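Local coordinates for protein cryptochrome DASH, chloroplastic/mitochondrial (PDB 2J4D) that repairs cyclobutane pyrimidine dimers in single-stranded DNA, binds DNA without sequence specificity, carries FAD and a folate light antenna, and may act as a photoreceptor, at residues V7-V18 against A254-K265; G340-G348 against M405-A413. One frame throughout, in Å; residues are numbered along the deposited sequence.

Interaction 1. Residues V7-V18 against A254-K265; sequences VPALTEEEIDSV and AGVGRVFEYFWK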
loop_
_atom_site.group_PDB
_atom_site.type_symbol
_atom_site.label_atom_id
_atom_site.label_comp_id
_atom_site.label_asym_id
_atom_site.label_seq_id
_atom_site.Cartn_x
_atom_site.Cartn_y
_atom_site.Cartn_z
ATOM N N VAL A 7 -9.539 9.307 8.452
ATOM C CA VAL A 7 -8.626 9.792 7.420
ATOM C C VAL A 7 -9.212 9.272 6.121
ATOM O O VAL A 7 -9.303 8.061 5.925
ATOM C CB VAL A 7 -7.196 9.233 7.567
ATOM C CG1 VAL A 7 -6.268 9.890 6.513
ATOM C CG2 VAL A 7 -6.670 9.493 8.966
ATOM N N PRO A 8 -9.684 10.173 5.245
ATOM C CA PRO A 8 -9.706 11.637 5.398
ATOM C C PRO A 8 -10.762 12.015 6.439
ATOM O O PRO A 8 -11.618 11.197 6.778
ATOM C CB PRO A 8 -10.080 12.121 4.004
ATOM C CG PRO A 8 -11.004 11.028 3.516
ATOM C CD PRO A 8 -10.290 9.765 3.964
ATOM N N ALA A 9 -10.712 13.245 6.939
ATOM C CA ALA A 9 -11.675 13.678 7.953
ATOM C C ALA A 9 -12.973 14.208 7.346
ATOM O O ALA A 9 -13.906 14.570 8.063
ATOM C CB ALA A 9 -11.040 14.741 8.857
ATOM N N LEU A 10 -13.038 14.231 6.021
ATOM C CA LEU A 10 -14.208 14.724 5.306
ATOM C C LEU A 10 -15.503 13.973 5.628
ATOM O O LEU A 10 -15.485 12.790 5.970
ATOM C CB LEU A 10 -13.964 14.636 3.798
ATOM C CG LEU A 10 -12.683 15.272 3.255
ATOM C CD1 LEU A 10 -12.571 14.974 1.768
ATOM C CD2 LEU A 10 -12.698 16.776 3.498
ATOM N N THR A 11 -16.627 14.670 5.497
ATOM C CA THR A 11 -17.930 14.063 5.740
ATOM C C THR A 11 -18.268 13.219 4.520
ATOM O O THR A 11 -17.642 13.370 3.471
ATOM C CB THR A 11 -19.027 15.120 5.896
ATOM O OG1 THR A 11 -19.193 15.813 4.655
ATOM C CG2 THR A 11 -18.657 16.120 6.983
ATOM N N GLU A 12 -19.254 12.336 4.654
ATOM C CA GLU A 12 -19.663 11.485 3.543
ATOM C C GLU A 12 -20.112 12.315 2.345
ATOM O O GLU A 12 -19.900 11.919 1.199
ATOM C CB GLU A 12 -20.788 10.538 3.973
ATOM C CG GLU A 12 -20.324 9.348 4.812
ATOM C CD GLU A 12 -19.294 8.484 4.092
ATOM O OE1 GLU A 12 -19.469 8.237 2.877
ATOM O OE2 GLU A 12 -18.317 8.043 4.740
ATOM N N GLU A 13 -20.730 13.465 2.601
ATOM C CA GLU A 13 -21.175 14.323 1.508
ATOM C C GLU A 13 -19.986 15.003 0.856
ATOM O O GLU A 13 -19.946 15.165 -0.362
ATOM C CB GLU A 13 -22.153 15.394 1.995
ATOM C CG GLU A 13 -23.498 14.849 2.417
ATOM C CD GLU A 13 -23.492 14.341 3.842
ATOM O OE1 GLU A 13 -24.092 13.274 4.100
ATOM O OE2 GLU A 13 -22.894 15.017 4.707
ATOM N N GLU A 14 -19.027 15.421 1.675
ATOM C CA GLU A 14 -17.833 16.076 1.162
ATOM C C GLU A 14 -17.042 15.108 0.296
ATOM O O GLU A 14 -16.527 15.482 -0.754
ATOM C CB GLU A 14 -16.949 16.547 2.307
ATOM C CG GLU A 14 -17.538 17.674 3.123
ATOM C CD GLU A 14 -16.589 18.132 4.202
ATOM O OE1 GLU A 14 -16.232 17.306 5.066
ATOM O OE2 GLU A 14 -16.195 19.317 4.186
ATOM N N ILE A 15 -16.936 13.864 0.753
ATOM C CA ILE A 15 -16.211 12.859 -0.006
ATOM C C ILE A 15 -16.904 12.654 -1.342
ATOM O O ILE A 15 -16.254 12.602 -2.378
ATOM C CB ILE A 15 -16.138 11.512 0.752
ATOM C CG1 ILE A 15 -15.228 11.652 1.972
ATOM C CG2 ILE A 15 -15.610 10.414 -0.169
ATOM C CD1 ILE A 15 -15.171 10.400 2.831
ATOM N N ASP A 16 -18.231 12.557 -1.333
ATOM C CA ASP A 16 -18.943 12.353 -2.589
ATOM C C ASP A 16 -18.816 13.515 -3.576
ATOM O O ASP A 16 -18.690 13.290 -4.781
ATOM C CB ASP A 16 -20.423 12.045 -2.332
ATOM C CG ASP A 16 -20.634 10.674 -1.715
ATOM O OD1 ASP A 16 -19.781 9.784 -1.935
ATOM O OD2 ASP A 16 -21.657 10.477 -1.022
ATOM N N SER A 17 -18.839 14.754 -3.089
ATOM C CA SER A 17 -18.734 15.885 -4.008
ATOM C C SER A 17 -17.311 16.051 -4.538
ATOM O O SER A 17 -17.115 16.428 -5.696
ATOM C CB SER A 17 -19.204 17.186 -3.343
ATOM O OG SER A 17 -18.387 17.522 -2.240
ATOM N N VAL A 18 -16.320 15.773 -3.694
ATOM C CA VAL A 18 -14.927 15.882 -4.116
ATOM C C VAL A 18 -14.624 14.811 -5.166
ATOM O O VAL A 18 -13.931 15.072 -6.146
ATOM C CB VAL A 18 -13.957 15.717 -2.921
ATOM C CG1 VAL A 18 -12.524 15.586 -3.421
ATOM C CG2 VAL A 18 -14.068 16.923 -2.005
ATOM N N ALA A 254 -12.651 7.851 -0.928
ATOM C CA ALA A 254 -11.980 8.363 0.255
ATOM C C ALA A 254 -10.538 8.725 -0.080
ATOM O O ALA A 254 -9.995 9.705 0.435
ATOM C CB ALA A 254 -12.023 7.318 1.379
ATOM N N GLY A 255 -9.919 7.943 -0.957
ATOM C CA GLY A 255 -8.547 8.225 -1.329
ATOM C C GLY A 255 -8.364 9.564 -2.017
ATOM O O GLY A 255 -7.484 10.340 -1.645
ATOM N N VAL A 256 -9.163 9.847 -3.040
ATOM C CA VAL A 256 -9.007 11.134 -3.705
ATOM C C VAL A 256 -9.444 12.231 -2.735
ATOM O O VAL A 256 -9.010 13.375 -2.839
ATOM C CB VAL A 256 -9.808 11.213 -5.031
ATOM C CG1 VAL A 256 -9.369 10.071 -5.959
ATOM C CG2 VAL A 256 -11.289 11.159 -4.763
ATOM N N GLY A 257 -10.286 11.864 -1.774
ATOM C CA GLY A 257 -10.721 12.826 -0.778
ATOM C C GLY A 257 -9.538 13.239 0.087
ATOM O O GLY A 257 -9.428 14.404 0.477
ATOM N N ARG A 258 -8.648 12.289 0.387
ATOM C CA ARG A 258 -7.469 12.587 1.205
ATOM C C ARG A 258 -6.458 13.424 0.428
ATOM O O ARG A 258 -5.785 14.283 1.005
ATOM C CB ARG A 258 -6.821 11.288 1.715
ATOM C CG ARG A 258 -5.515 11.482 2.500
ATOM C CD ARG A 258 -5.662 12.440 3.699
ATOM N NE ARG A 258 -4.362 12.678 4.321
ATOM C CZ ARG A 258 -4.151 13.440 5.392
ATOM N NH1 ARG A 258 -5.163 14.060 5.991
ATOM N NH2 ARG A 258 -2.918 13.575 5.867
ATOM N N VAL A 259 -6.335 13.173 -0.878
ATOM C CA VAL A 259 -5.418 13.965 -1.692
ATOM C C VAL A 259 -5.944 15.409 -1.660
ATOM O O VAL A 259 -5.189 16.361 -1.462
ATOM C CB VAL A 259 -5.357 13.456 -3.159
ATOM C CG1 VAL A 259 -4.583 14.434 -4.016
ATOM C CG2 VAL A 259 -4.646 12.104 -3.208
ATOM N N PHE A 260 -7.250 15.562 -1.837
ATOM C CA PHE A 260 -7.860 16.886 -1.790
ATOM C C PHE A 260 -7.650 17.521 -0.411
ATOM O O PHE A 260 -7.248 18.678 -0.289
ATOM C CB PHE A 260 -9.359 16.767 -2.072
ATOM C CG PHE A 260 -10.135 18.008 -1.765
ATOM C CD1 PHE A 260 -10.081 19.111 -2.613
ATOM C CD2 PHE A 260 -10.909 18.083 -0.609
ATOM C CE1 PHE A 260 -10.784 20.272 -2.313
ATOM C CE2 PHE A 260 -11.620 19.245 -0.299
ATOM C CZ PHE A 260 -11.556 20.339 -1.153
ATOM N N GLU A 261 -7.915 16.746 0.630
ATOM C CA GLU A 261 -7.791 17.236 1.998
ATOM C C GLU A 261 -6.393 17.722 2.385
ATOM O O GLU A 261 -6.227 18.820 2.927
ATOM C CB GLU A 261 -8.238 16.143 2.967
ATOM C CG GLU A 261 -8.173 16.540 4.425
ATOM C CD GLU A 261 -8.657 15.433 5.335
ATOM O OE1 GLU A 261 -7.891 14.475 5.582
ATOM O OE2 GLU A 261 -9.818 15.512 5.784
ATOM N N TYR A 262 -5.389 16.902 2.097
ATOM C CA TYR A 262 -4.013 17.226 2.441
ATOM C C TYR A 262 -3.431 18.343 1.580
ATOM O O TYR A 262 -2.816 19.279 2.093
ATOM C CB TYR A 262 -3.137 15.975 2.316
ATOM C CG TYR A 262 -1.746 16.168 2.873
ATOM C CD1 TYR A 262 -1.540 16.295 4.246
ATOM C CD2 TYR A 262 -0.644 16.277 2.026
ATOM C CE1 TYR A 262 -0.264 16.536 4.764
ATOM C CE2 TYR A 262 0.636 16.517 2.534
ATOM C CZ TYR A 262 0.813 16.649 3.904
ATOM O OH TYR A 262 2.063 16.918 4.408
ATOM N N PHE A 263 -3.629 18.244 0.272
ATOM C CA PHE A 263 -3.113 19.238 -0.656
ATOM C C PHE A 263 -3.849 20.569 -0.637
ATOM O O PHE A 263 -3.255 21.626 -0.409
ATOM C CB PHE A 263 -3.186 18.724 -2.105
ATOM C CG PHE A 263 -2.114 17.739 -2.474
ATOM C CD1 PHE A 263 -1.312 17.151 -1.500
ATOM C CD2 PHE A 263 -1.931 17.377 -3.802
ATOM C CE1 PHE A 263 -0.338 16.211 -1.846
ATOM C CE2 PHE A 263 -0.959 16.435 -4.162
ATOM C CZ PHE A 263 -0.163 15.853 -3.183
ATOM N N TRP A 264 -5.152 20.500 -0.882
ATOM C CA TRP A 264 -5.957 21.695 -1.026
ATOM C C TRP A 264 -6.690 22.275 0.170
ATOM O O TRP A 264 -6.447 23.423 0.540
ATOM C CB TRP A 264 -6.929 21.469 -2.183
ATOM C CG TRP A 264 -6.224 21.016 -3.449
ATOM C CD1 TRP A 264 -6.078 19.726 -3.903
ATOM C CD2 TRP A 264 -5.525 21.849 -4.383
ATOM N NE1 TRP A 264 -5.329 19.713 -5.060
ATOM C CE2 TRP A 264 -4.977 21.001 -5.376
ATOM C CE3 TRP A 264 -5.306 23.234 -4.476
ATOM C CZ2 TRP A 264 -4.224 21.494 -6.454
ATOM C CZ3 TRP A 264 -4.555 23.727 -5.551
ATOM C CH2 TRP A 264 -4.025 22.856 -6.523
ATOM N N LYS A 265 -7.592 21.507 0.765
ATOM C CA LYS A 265 -8.350 22.013 1.902
ATOM C C LYS A 265 -7.450 22.481 3.043
ATOM O O LYS A 265 -7.605 23.596 3.549
ATOM C CB LYS A 265 -9.324 20.951 2.413
ATOM C CG LYS A 265 -10.217 21.459 3.535
ATOM C CD LYS A 265 -11.207 20.406 3.993
ATOM C CE LYS A 265 -11.957 20.881 5.237
ATOM N NZ LYS A 265 -12.896 19.846 5.741
#
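E261 reaches from its helix to the backbone of A9: A9 N donates to E261 OE2 at 2.7 Å, on the syn side of the carboxylate, with a weak second bond to E261 OE1. With CG anti to its backbone N (chi1 -179°) and the chain extended beyond, E261 carries its carboxylate over to the loop. R258 NH1 steadies it through a salt bridge to E261 OE1 (2.8 Å), in the guanidinium plane but on the anti side of OE1, tilted out of the carboxylate plane. A glutamine in place of E261 would probably weaken the hold on A9 N and leave the R258 guanidinium without its charged mate. Farther out, E14 OE2 and K265 NZ make only a long salt bridge of 3.7 Å.

Next to these charges P8, which follows a cis peptide bond, lays its ring on the start of 254-265, P8 CG 3.5 Å from A254 O. L10 sends CD1 to G257 O at 3.4 Å; a CB at G257 would point toward 7-18 and come tight against L10 CD1, so the glycine is consistent with this close approach. V18 packs on F260: V18 CG1 meets F260 CB at 3.6 Å, while V18 CG2 lies over one ring face, toward its rim, in a CH-pi contact, 4.0 Å from the centroid, and L10 CD1 stands at the ring edge.

T11 and E14 form a capping box that starts helix 12-26, and strand 4-7 pairs in parallel with strand 245-248. The axes of 12-18 and 254-265 cross at 90° with a closest approach of 8.7 Å, a right-angled helix packing that fastens the N-terminal region to helix 252-265.

Interaction 2. Residues G340-G348 against M405-A413; sequences GNSLFHLGG and MGLDWRMGA. With MHF (5,10-methenyl-6,7,8-trihydrofolic acid), chain D.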
loop_
_atom_site.group_PDB
_atom_site.type_symbol
_atom_site.label_atom_id
_atom_site.label_comp_id
_atom_site.label_asym_id
_atom_site.label_seq_id
_atom_site.Cartn_x
_atom_site.Cartn_y
_atom_site.Cartn_z
ATOM N N GLY A 340 13.970 -10.662 -7.010
ATOM C CA GLY A 340 13.252 -11.918 -6.975
ATOM C C GLY A 340 13.067 -12.319 -5.522
ATOM O O GLY A 340 12.929 -11.457 -4.642
ATOM N N ASN A 341 13.099 -13.618 -5.253
ATOM C CA ASN A 341 12.889 -14.098 -3.899
ATOM C C ASN A 341 14.004 -13.822 -2.897
ATOM O O ASN A 341 13.856 -14.131 -1.721
ATOM C CB ASN A 341 12.543 -15.585 -3.921
ATOM C CG ASN A 341 11.280 -15.864 -4.707
ATOM O OD1 ASN A 341 10.331 -15.080 -4.663
ATOM N ND2 ASN A 341 11.250 -16.985 -5.416
ATOM N N SER A 342 15.112 -13.233 -3.335
ATOM C CA SER A 342 16.169 -12.919 -2.367
ATOM C C SER A 342 15.634 -11.803 -1.455
ATOM O O SER A 342 16.173 -11.525 -0.375
ATOM C CB SER A 342 17.456 -12.466 -3.072
ATOM O OG SER A 342 17.286 -11.221 -3.720
ATOM N N LEU A 343 14.552 -11.177 -1.898
ATOM C CA LEU A 343 13.902 -10.117 -1.139
ATOM C C LEU A 343 13.309 -10.674 0.154
ATOM O O LEU A 343 13.117 -9.944 1.129
ATOM C CB LEU A 343 12.777 -9.496 -1.981
ATOM C CG LEU A 343 11.868 -8.434 -1.350
ATOM C CD1 LEU A 343 12.671 -7.201 -0.925
ATOM C CD2 LEU A 343 10.805 -8.031 -2.370
ATOM N N PHE A 344 13.030 -11.974 0.164
ATOM C CA PHE A 344 12.417 -12.603 1.327
ATOM C C PHE A 344 13.336 -13.517 2.130
ATOM O O PHE A 344 12.953 -14.007 3.193
ATOM C CB PHE A 344 11.201 -13.404 0.872
ATOM C CG PHE A 344 10.285 -12.642 -0.053
ATOM C CD1 PHE A 344 9.562 -11.550 0.413
ATOM C CD2 PHE A 344 10.130 -13.035 -1.384
ATOM C CE1 PHE A 344 8.683 -10.853 -0.432
ATOM C CE2 PHE A 344 9.256 -12.350 -2.245
ATOM C CZ PHE A 344 8.528 -11.258 -1.771
ATOM N N HIS A 345 14.540 -13.746 1.623
ATOM C CA HIS A 345 15.496 -14.634 2.278
ATOM C C HIS A 345 16.245 -13.962 3.417
ATOM O O HIS A 345 16.524 -12.762 3.363
ATOM C CB HIS A 345 16.469 -15.179 1.232
ATOM C CG HIS A 345 15.807 -16.042 0.202
ATOM N ND1 HIS A 345 16.302 -16.198 -1.074
ATOM C CD2 HIS A 345 14.682 -16.796 0.262
ATOM C CE1 HIS A 345 15.509 -17.005 -1.757
ATOM N NE2 HIS A 345 14.520 -17.383 -0.969
ATOM N N LEU A 346 16.579 -14.746 4.441
ATOM C CA LEU A 346 17.275 -14.227 5.618
ATOM C C LEU A 346 18.504 -13.395 5.269
ATOM O O LEU A 346 18.720 -12.334 5.849
ATOM C CB LEU A 346 17.674 -15.385 6.543
ATOM C CG LEU A 346 18.383 -15.017 7.853
ATOM C CD1 LEU A 346 17.495 -14.095 8.681
ATOM C CD2 LEU A 346 18.712 -16.291 8.636
ATOM N N GLY A 347 19.301 -13.875 4.318
ATOM C CA GLY A 347 20.497 -13.152 3.920
ATOM C C GLY A 347 20.214 -11.967 3.017
ATOM O O GLY A 347 21.116 -11.178 2.716
ATOM N N GLY A 348 18.963 -11.853 2.576
ATOM C CA GLY A 348 18.551 -10.755 1.716
ATOM C C GLY A 348 19.249 -10.696 0.371
ATOM O O GLY A 348 19.977 -11.613 0.007
ATOM N N MET A 405 17.326 -6.411 19.790
ATOM C CA MET A 405 16.788 -7.713 20.167
ATOM C C MET A 405 17.494 -8.873 19.476
ATOM O O MET A 405 17.412 -10.011 19.937
ATOM C CB MET A 405 15.291 -7.779 19.869
ATOM C CG MET A 405 14.481 -6.771 20.649
ATOM S SD MET A 405 12.728 -6.996 20.386
ATOM C CE MET A 405 12.320 -8.060 21.725
ATOM N N GLY A 406 18.182 -8.584 18.373
ATOM C CA GLY A 406 18.894 -9.622 17.644
ATOM C C GLY A 406 18.010 -10.665 16.974
ATOM O O GLY A 406 18.443 -11.795 16.735
ATOM N N LEU A 407 16.777 -10.294 16.644
ATOM C CA LEU A 407 15.853 -11.241 16.017
ATOM C C LEU A 407 15.896 -11.323 14.497
ATOM O O LEU A 407 16.264 -10.369 13.815
ATOM C CB LEU A 407 14.413 -10.932 16.442
ATOM C CG LEU A 407 14.090 -11.095 17.929
ATOM C CD1 LEU A 407 12.661 -10.655 18.199
ATOM C CD2 LEU A 407 14.290 -12.547 18.337
ATOM N N ASP A 408 15.513 -12.492 13.993
ATOM C CA ASP A 408 15.416 -12.778 12.560
ATOM C C ASP A 408 14.512 -11.654 12.041
ATOM O O ASP A 408 13.353 -11.565 12.450
ATOM C CB ASP A 408 14.727 -14.144 12.390
ATOM C CG ASP A 408 14.588 -14.570 10.945
ATOM O OD1 ASP A 408 14.194 -13.737 10.099
ATOM O OD2 ASP A 408 14.858 -15.758 10.659
ATOM N N TRP A 409 15.031 -10.809 11.153
ATOM C CA TRP A 409 14.259 -9.671 10.647
ATOM C C TRP A 409 12.923 -10.006 9.985
ATOM O O TRP A 409 11.997 -9.191 9.985
ATOM C CB TRP A 409 15.107 -8.825 9.681
ATOM C CG TRP A 409 15.448 -9.477 8.354
ATOM C CD1 TRP A 409 16.567 -10.207 8.056
ATOM C CD2 TRP A 409 14.668 -9.433 7.149
ATOM N NE1 TRP A 409 16.533 -10.615 6.738
ATOM C CE2 TRP A 409 15.378 -10.156 6.162
ATOM C CE3 TRP A 409 13.437 -8.852 6.810
ATOM C CZ2 TRP A 409 14.896 -10.314 4.854
ATOM C CZ3 TRP A 409 12.956 -9.010 5.505
ATOM C CH2 TRP A 409 13.689 -9.736 4.545
ATOM N N ARG A 410 12.811 -11.205 9.431
ATOM C CA ARG A 410 11.575 -11.591 8.766
ATOM C C ARG A 410 10.418 -11.735 9.758
ATOM O O ARG A 410 9.254 -11.697 9.371
ATOM C CB ARG A 410 11.812 -12.876 7.966
ATOM C CG ARG A 410 12.913 -12.685 6.909
ATOM C CD ARG A 410 13.392 -13.990 6.332
ATOM N NE ARG A 410 13.910 -14.868 7.371
ATOM C CZ ARG A 410 14.075 -16.177 7.221
ATOM N NH1 ARG A 410 13.762 -16.759 6.071
ATOM N NH2 ARG A 410 14.536 -16.905 8.224
ATOM N N MET A 411 10.729 -11.891 11.041
ATOM C CA MET A 411 9.662 -11.994 12.020
ATOM C C MET A 411 8.994 -10.629 12.060
ATOM O O MET A 411 7.768 -10.525 12.117
ATOM C CB MET A 411 10.214 -12.350 13.402
ATOM C CG MET A 411 10.740 -13.758 13.492
ATOM S SD MET A 411 11.278 -14.152 15.158
ATOM C CE MET A 411 9.799 -14.916 15.800
ATOM N N GLY A 412 9.810 -9.581 12.021
ATOM C CA GLY A 412 9.273 -8.233 12.033
ATOM C C GLY A 412 8.573 -7.904 10.719
ATOM O O GLY A 412 7.513 -7.269 10.706
ATOM N N ALA A 413 9.154 -8.347 9.609
ATOM C CA ALA A 413 8.567 -8.089 8.295
ATOM C C ALA A 413 7.210 -8.773 8.127
ATOM O O ALA A 413 6.285 -8.186 7.548
ATOM C CB ALA A 413 9.531 -8.535 7.182
HETATM N N1 MHF D . 3.578 -11.088 -0.091
HETATM C C2 MHF D . 3.203 -10.895 -1.401
HETATM N NA2 MHF D . 2.240 -9.972 -1.684
HETATM N N3 MHF D . 3.761 -11.598 -2.401
HETATM C C4 MHF D . 4.711 -12.551 -2.155
HETATM O O4 MHF D . 5.207 -13.195 -3.088
HETATM C C4A MHF D . 5.113 -12.795 -0.809
HETATM N N5 MHF D . 6.055 -13.786 -0.433
HETATM C C6 MHF D . 6.193 -14.254 0.990
HETATM C C7 MHF D . 6.212 -12.983 1.868
HETATM N N8 MHF D . 4.940 -12.251 1.556
HETATM C C8A MHF D . 4.537 -12.035 0.230
HETATM C C9 MHF D . 7.479 -15.125 1.037
HETATM N N10 MHF D . 8.042 -14.949 -0.325
HETATM C C11 MHF D . 6.899 -14.694 -1.213
HETATM C C12 MHF D . 10.495 -18.169 -1.772
HETATM C C13 MHF D . 10.733 -17.564 -0.501
HETATM C C14 MHF D . 9.913 -16.538 -0.034
HETATM C C15 MHF D . 8.819 -16.074 -0.810
HETATM C C16 MHF D . 8.561 -16.704 -2.092
HETATM C C17 MHF D . 9.390 -17.742 -2.562
HETATM C C MHF D . 11.428 -19.223 -2.254
HETATM O O MHF D . 12.379 -19.543 -1.549
HETATM N N MHF D . 11.256 -19.816 -3.457
HETATM C CA MHF D . 12.208 -20.828 -3.916
HETATM C CB MHF D . 11.528 -21.812 -4.867
HETATM C CG MHF D . 10.370 -22.560 -4.257
HETATM C CD MHF D . 10.778 -23.343 -3.029
HETATM O OE1 MHF D . 11.509 -24.345 -3.185
HETATM O OE2 MHF D . 10.384 -22.946 -1.909
HETATM C CT MHF D . 13.382 -20.158 -4.635
HETATM O O1 MHF D . 13.263 -18.965 -4.985
HETATM O O2 MHF D . 14.411 -20.831 -4.851
#
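A type I beta turn from H345 to G348 brings L346 against the start of helix 409-419, L346 CA 7.0 Å from R410 CA, and D408 caps that helix by accepting from R410 N. Across the contact, W409 NE1 donates to L346 O at 2.9 Å. The bond is nearly straight (165°) and lies in the indole plane. With W409 CG wedged between its backbone N and carbonyl carbon (chi1 69°), the indole edge faces the turn, where H345 O and L343 O also lie near its plane; L343 O is buried without a hydrogen-bond partner. L346 CB sits 3.7 Å above the centre of the R410 guanidinium face. D408 fixes the orientation of that group side-on, R410 NE bonding D408 OD1 and R410 NH2 bonding D408 OD2, the latter at 2.7 Å, and F344 O approaches its edge. L346 CD1 rests against the same carboxylate.

Segment 340-348 also serves the folate: N341 ND2 donates to O1, H345 NE2 to the ligand's O at 3.1 Å, and folate N10 lies over one face of the F344 ring, offset toward its rim.

Around the contact, F84 forms a cation-pi pair with R410, Y429 meets F344 edge-to-face, and W409 packs on W432 and A436 of helix 425-436 and V402 of helix 391-404.

Overall arrangement
Interactions 1 and 2 lie on opposite sides of the chain's centre, 37 Å apart between centres and about 22 Å between nearest atoms, so they do not touch. FAD lies between them: the side chain of R258 in interaction 1 is about 7 Å from the cofactor and that of W409 in interaction 2 about 8 Å. Neither distance amounts to direct contact. The two differ in what they border. Segment 254-265 approaches the flavin cofactor through R258, close to K287, which probably binds FAD by similarity to relatives, whereas segment 340-348 directly lines the folate antenna pocket, where E148, E149 and E417 also hydrogen-bond the folate.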